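Local coordinates for protein exotoxin 5 (Staphylococcus aureus subsp. aureus COL, PDB 3R2I) that is of unknown function but, as a staphylococcal superantigen-like exotoxin, probably acts outside the bacterium on components of host immune defence, at residues Asn76-Ser81 and Lys114-Asp119; Leu118-Val123 and Gly137-Lys142. All blocks are in the same frame, centred on the assembly; numbering follows the deposited sequence.

Contact 1. Residues Asn76-Ser81 and Lys114-Asp119; sequences NISVKS and KTHGLD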
# COMPACT_ATOMS: atom_id res chain seq x y z
N ASN A 76 1.72 -2.43 16.47
CA ASN A 76 2.58 -2.67 17.63
C ASN A 76 2.92 -4.12 17.80
O ASN A 76 2.71 -4.70 18.84
CB ASN A 76 1.90 -2.15 18.90
CG ASN A 76 2.86 -2.08 20.10
OD1 ASN A 76 4.08 -1.97 19.92
ND2 ASN A 76 2.31 -2.12 21.31
N ILE A 77 3.51 -4.68 16.78
CA ILE A 77 3.83 -6.09 16.75
C ILE A 77 5.27 -6.34 17.11
O ILE A 77 6.16 -5.57 16.74
CB ILE A 77 3.58 -6.61 15.34
CG1 ILE A 77 2.12 -6.37 14.95
CG2 ILE A 77 3.88 -8.09 15.27
CD1 ILE A 77 1.91 -6.24 13.47
N SER A 78 5.49 -7.41 17.87
CA SER A 78 6.82 -7.84 18.24
C SER A 78 7.01 -9.16 17.52
O SER A 78 6.16 -10.05 17.64
CB SER A 78 6.94 -7.98 19.75
OG SER A 78 6.88 -6.69 20.36
N VAL A 79 8.09 -9.27 16.75
CA VAL A 79 8.31 -10.48 15.97
C VAL A 79 9.76 -10.60 15.50
O VAL A 79 10.52 -9.63 15.53
CB VAL A 79 7.35 -10.49 14.76
CG1 VAL A 79 7.67 -9.37 13.82
CG2 VAL A 79 7.36 -11.86 14.04
N LYS A 80 10.10 -11.82 15.09
CA LYS A 80 11.42 -12.20 14.63
C LYS A 80 11.21 -13.00 13.33
O LYS A 80 10.22 -13.76 13.22
CB LYS A 80 12.04 -13.08 15.71
CG LYS A 80 13.42 -13.62 15.42
CD LYS A 80 13.85 -14.54 16.54
CE LYS A 80 14.98 -15.45 16.11
NZ LYS A 80 15.31 -16.47 17.16
N SER A 81 12.10 -12.86 12.35
CA SER A 81 11.87 -13.59 11.10
C SER A 81 12.25 -15.05 11.22
O SER A 81 13.22 -15.39 11.91
CB SER A 81 12.61 -13.00 9.90
OG SER A 81 13.97 -13.39 9.81
N LYS A 114 14.59 -10.17 17.29
CA LYS A 114 13.22 -9.83 17.63
C LYS A 114 13.09 -8.31 17.61
O LYS A 114 13.85 -7.61 18.26
CB LYS A 114 12.82 -10.38 18.98
CG LYS A 114 11.33 -10.37 19.18
CD LYS A 114 10.92 -10.93 20.54
CE LYS A 114 9.39 -10.89 20.70
NZ LYS A 114 8.94 -11.10 22.11
N THR A 115 12.12 -7.81 16.84
CA THR A 115 11.90 -6.39 16.67
C THR A 115 10.55 -5.99 17.25
O THR A 115 9.53 -6.64 17.03
CB THR A 115 11.96 -6.04 15.19
OG1 THR A 115 13.22 -6.47 14.67
CG2 THR A 115 11.81 -4.54 14.94
N HIS A 116 10.54 -4.87 17.95
CA HIS A 116 9.33 -4.44 18.60
C HIS A 116 8.76 -3.17 18.03
O HIS A 116 9.45 -2.40 17.35
CB HIS A 116 9.62 -4.23 20.08
CG HIS A 116 10.24 -5.40 20.76
ND1 HIS A 116 9.50 -6.41 21.35
CD2 HIS A 116 11.54 -5.70 21.01
CE1 HIS A 116 10.32 -7.29 21.91
NE2 HIS A 116 11.56 -6.88 21.72
N GLY A 117 7.48 -2.97 18.30
CA GLY A 117 6.78 -1.77 17.88
C GLY A 117 6.57 -1.63 16.38
O GLY A 117 6.61 -0.52 15.85
N LEU A 118 6.33 -2.72 15.69
CA LEU A 118 6.13 -2.64 14.25
C LEU A 118 4.65 -2.62 13.88
O LEU A 118 3.82 -3.21 14.57
CB LEU A 118 6.80 -3.82 13.55
CG LEU A 118 8.30 -3.97 13.67
CD1 LEU A 118 8.68 -5.32 13.04
CD2 LEU A 118 9.06 -2.79 13.01
N ASP A 119 4.35 -1.88 12.82
CA ASP A 119 3.01 -1.82 12.25
C ASP A 119 3.09 -2.51 10.92
O ASP A 119 4.10 -2.39 10.22
CB ASP A 119 2.55 -0.39 11.99
CG ASP A 119 2.17 0.35 13.24
OD1 ASP A 119 2.05 -0.26 14.32
OD2 ASP A 119 2.00 1.58 13.12
O HOH W 1 5.51 -4.65 20.04
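Two G1 beta bulges face one another where Ile77 pairs with Leu118: Asn76 and Ile77 both lie opposite Leu118, while Gly117 and Leu118 both lie opposite Ile77. Two straight bonds hold this antiparallel pair, Ile77 N to Leu118 O at 2.7 Å and Leu118 N to Ile77 O at 3.0 Å, each using an in-plane lone pair of its carbonyl. One residue of register is lost before the next pair, Val79 with Thr115, whose bonds include Thr115 N to Val79 O (2.8 Å). Gly117 has a positive phi (68°), and the chain there turns from strand 115-116 into strand 118-120. Ser78 OG, beside its own backbone N (chi1 -69°), meets the edge of the His116 ring near its plane, 2.8 Å from ND1, and either group could donate. A water bridges the bulges: it donates to Asn76 OD1 at 3.0 Å, accepts from Gly117 N at 3.1 Å and is hydrogen-bonded to Ser78 OG. Asn76 OD1 also binds Lys142. Through its backbone N-H, Asn76 binds Asp119 OD1 (3.1 Å), coming in almost in line with the C-O bond of a carboxylate oxygen shared with the Thr75 hydroxyl. Ile77, Val79, Thr115 and Leu118 direct their side chains to one face, where Val79 CG1 touches Leu118 CD1 at 4.2 Å; there Ile77 reaches Phe92 and Val79 reaches Leu90 of strand 87-94. Such bulged, sharply bent strands are in keeping with the small, strongly curved barrel of an OB fold.

Contact 2. Residues Leu118-Val123 and Gly137-Lys142; sequences LDVFAV and GGITKK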
# COMPACT_ATOMS: atom_id res chain seq x y z
N LEU A 118 6.33 -2.72 15.69
CA LEU A 118 6.13 -2.64 14.25
C LEU A 118 4.65 -2.62 13.88
O LEU A 118 3.82 -3.21 14.57
CB LEU A 118 6.80 -3.82 13.55
CG LEU A 118 8.30 -3.97 13.67
CD1 LEU A 118 8.68 -5.32 13.04
CD2 LEU A 118 9.06 -2.79 13.01
N ASP A 119 4.35 -1.88 12.82
CA ASP A 119 3.01 -1.82 12.25
C ASP A 119 3.09 -2.51 10.92
O ASP A 119 4.10 -2.39 10.22
CB ASP A 119 2.55 -0.39 11.99
CG ASP A 119 2.17 0.35 13.24
OD1 ASP A 119 2.05 -0.26 14.32
OD2 ASP A 119 2.00 1.58 13.12
N VAL A 120 2.00 -3.16 10.53
CA VAL A 120 1.96 -3.85 9.25
C VAL A 120 0.69 -3.58 8.48
O VAL A 120 -0.40 -3.65 9.02
CB VAL A 120 2.18 -5.40 9.42
CG1 VAL A 120 1.89 -6.11 8.16
CG2 VAL A 120 3.65 -5.70 9.90
N PHE A 121 0.84 -3.21 7.20
CA PHE A 121 -0.28 -3.01 6.33
C PHE A 121 -0.28 -4.27 5.49
O PHE A 121 0.65 -4.53 4.74
CB PHE A 121 -0.18 -1.78 5.45
CG PHE A 121 -1.37 -1.62 4.55
CD1 PHE A 121 -2.55 -1.12 5.04
CD2 PHE A 121 -1.30 -1.96 3.23
CE1 PHE A 121 -3.66 -0.99 4.21
CE2 PHE A 121 -2.40 -1.81 2.41
CZ PHE A 121 -3.57 -1.33 2.90
N ALA A 122 -1.33 -5.04 5.62
CA ALA A 122 -1.38 -6.34 4.96
C ALA A 122 -2.45 -6.46 3.92
O ALA A 122 -3.58 -6.00 4.11
CB ALA A 122 -1.54 -7.45 6.00
N VAL A 123 -2.06 -7.01 2.79
CA VAL A 123 -2.96 -7.25 1.68
C VAL A 123 -2.66 -8.68 1.30
O VAL A 123 -1.51 -9.04 1.12
CB VAL A 123 -2.62 -6.39 0.49
CG1 VAL A 123 -3.49 -6.84 -0.71
CG2 VAL A 123 -2.81 -4.93 0.85
N GLY A 137 5.77 -7.21 2.53
CA GLY A 137 6.15 -5.88 3.01
C GLY A 137 5.18 -5.15 3.91
O GLY A 137 4.55 -5.76 4.77
N GLY A 138 5.06 -3.84 3.71
CA GLY A 138 4.13 -3.05 4.48
C GLY A 138 4.49 -2.82 5.94
O GLY A 138 3.63 -2.44 6.74
N ILE A 139 5.77 -2.97 6.27
CA ILE A 139 6.27 -2.87 7.65
C ILE A 139 6.78 -1.49 7.94
O ILE A 139 7.64 -1.00 7.25
CB ILE A 139 7.39 -3.88 7.86
CG1 ILE A 139 6.90 -5.30 7.48
CG2 ILE A 139 7.91 -3.89 9.31
CD1 ILE A 139 8.06 -6.23 7.11
N THR A 140 6.22 -0.85 8.96
CA THR A 140 6.64 0.50 9.37
C THR A 140 6.84 0.53 10.86
O THR A 140 6.46 -0.39 11.54
CB THR A 140 5.54 1.55 9.05
OG1 THR A 140 4.29 1.11 9.61
CG2 THR A 140 5.37 1.73 7.51
N LYS A 141 7.49 1.57 11.36
CA LYS A 141 7.66 1.76 12.78
C LYS A 141 6.42 2.46 13.31
O LYS A 141 5.94 3.42 12.72
CB LYS A 141 8.90 2.59 13.07
CG LYS A 141 10.19 1.88 12.74
CD LYS A 141 11.45 2.69 13.19
CE LYS A 141 12.72 1.95 12.80
NZ LYS A 141 13.96 2.69 13.17
N LYS A 142 5.88 1.97 14.42
CA LYS A 142 4.67 2.57 14.98
C LYS A 142 4.88 4.03 15.39
O LYS A 142 6.02 4.46 15.59
CB LYS A 142 4.19 1.80 16.22
CG LYS A 142 5.03 2.06 17.49
CD LYS A 142 4.53 1.22 18.65
CE LYS A 142 5.26 1.55 19.95
NZ LYS A 142 4.84 0.63 21.06
O HOH W 2 2.07 -6.91 4.75
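Gly138 O is approached by two donors from the opposing strand: the backbone N-H of Phe121, with N at 2.9 Å, and the weaker CA-H of Val120, with CA at 3.3 Å. Beyond this pair the strands part, and a water continues the ladder by donating to Gly137 O at 2.7 Å and to Phe121 O at 2.8 Å. Both glycines have positive phi, and Gly138, bare of a side chain, leaves Phe121 O room beside its CA. In the other direction Asp119 and Thr140 form a hydrogen-bonded antiparallel pair, the Asp119 N-H pointing almost straight (176°) at Thr140 O and Thr140 N returning a bond to Asp119 O. The side chains of these two residues share a face. Thr140 OG1 stands between its own backbone N and carbonyl carbon (chi1 53°), which sets it against Asp119 CB, 3.3 Å away. Lys142 crosses Asp119 at about a right angle and lays CA and CB against the carboxylate in van der Waals contact, CA 3.4 Å from Asp119 OD2, while Asp119 OD1 is hydrogen-bonded to the Thr75 hydroxyl; the extended lysine chain then leads to Asn76. This pairing of strands 118-120 and 133-141 belongs to the OB-fold barrel, and the opposite face supplies apolar packing. Ile139 divides its branches between two neighbours: CG2 meets Leu118 CD2 at 4.0 Å, the two side chains slanting across each other, whereas CG1 lies 4.1 Å from Val120 CG2, with both side chains running the same way. Val120 and Ile139 both pack on Val101 of strand 97-103. Phe121 instead leads its ring away from strand 133-141, onto Lys183, Glu184 and Lys188 of helix 182-197, a helix of the beta-grasp domain.

Overall arrangement
Strand 118-120 serves both contacts: one edge receives residues 76-81 and the other strand 133-141, so Leu118 and Asp119 take part in each. The two centres lie about 10 Å apart, contact 1 about 19 Å from the centre of the chain and contact 2, the more buried, about 9 Å from it. Lys142 of contact 2 joins them directly, its NZ 2.9 Å from Asn76 OD1 and its backbone N 3.0 Å from Gly117 O, both probable hydrogen bonds. Inside, Ile77 CD1 rests 4.0 Å from Val120 CG2. Together the contacts illustrate how one short strand can link two others in an OB-fold barrel.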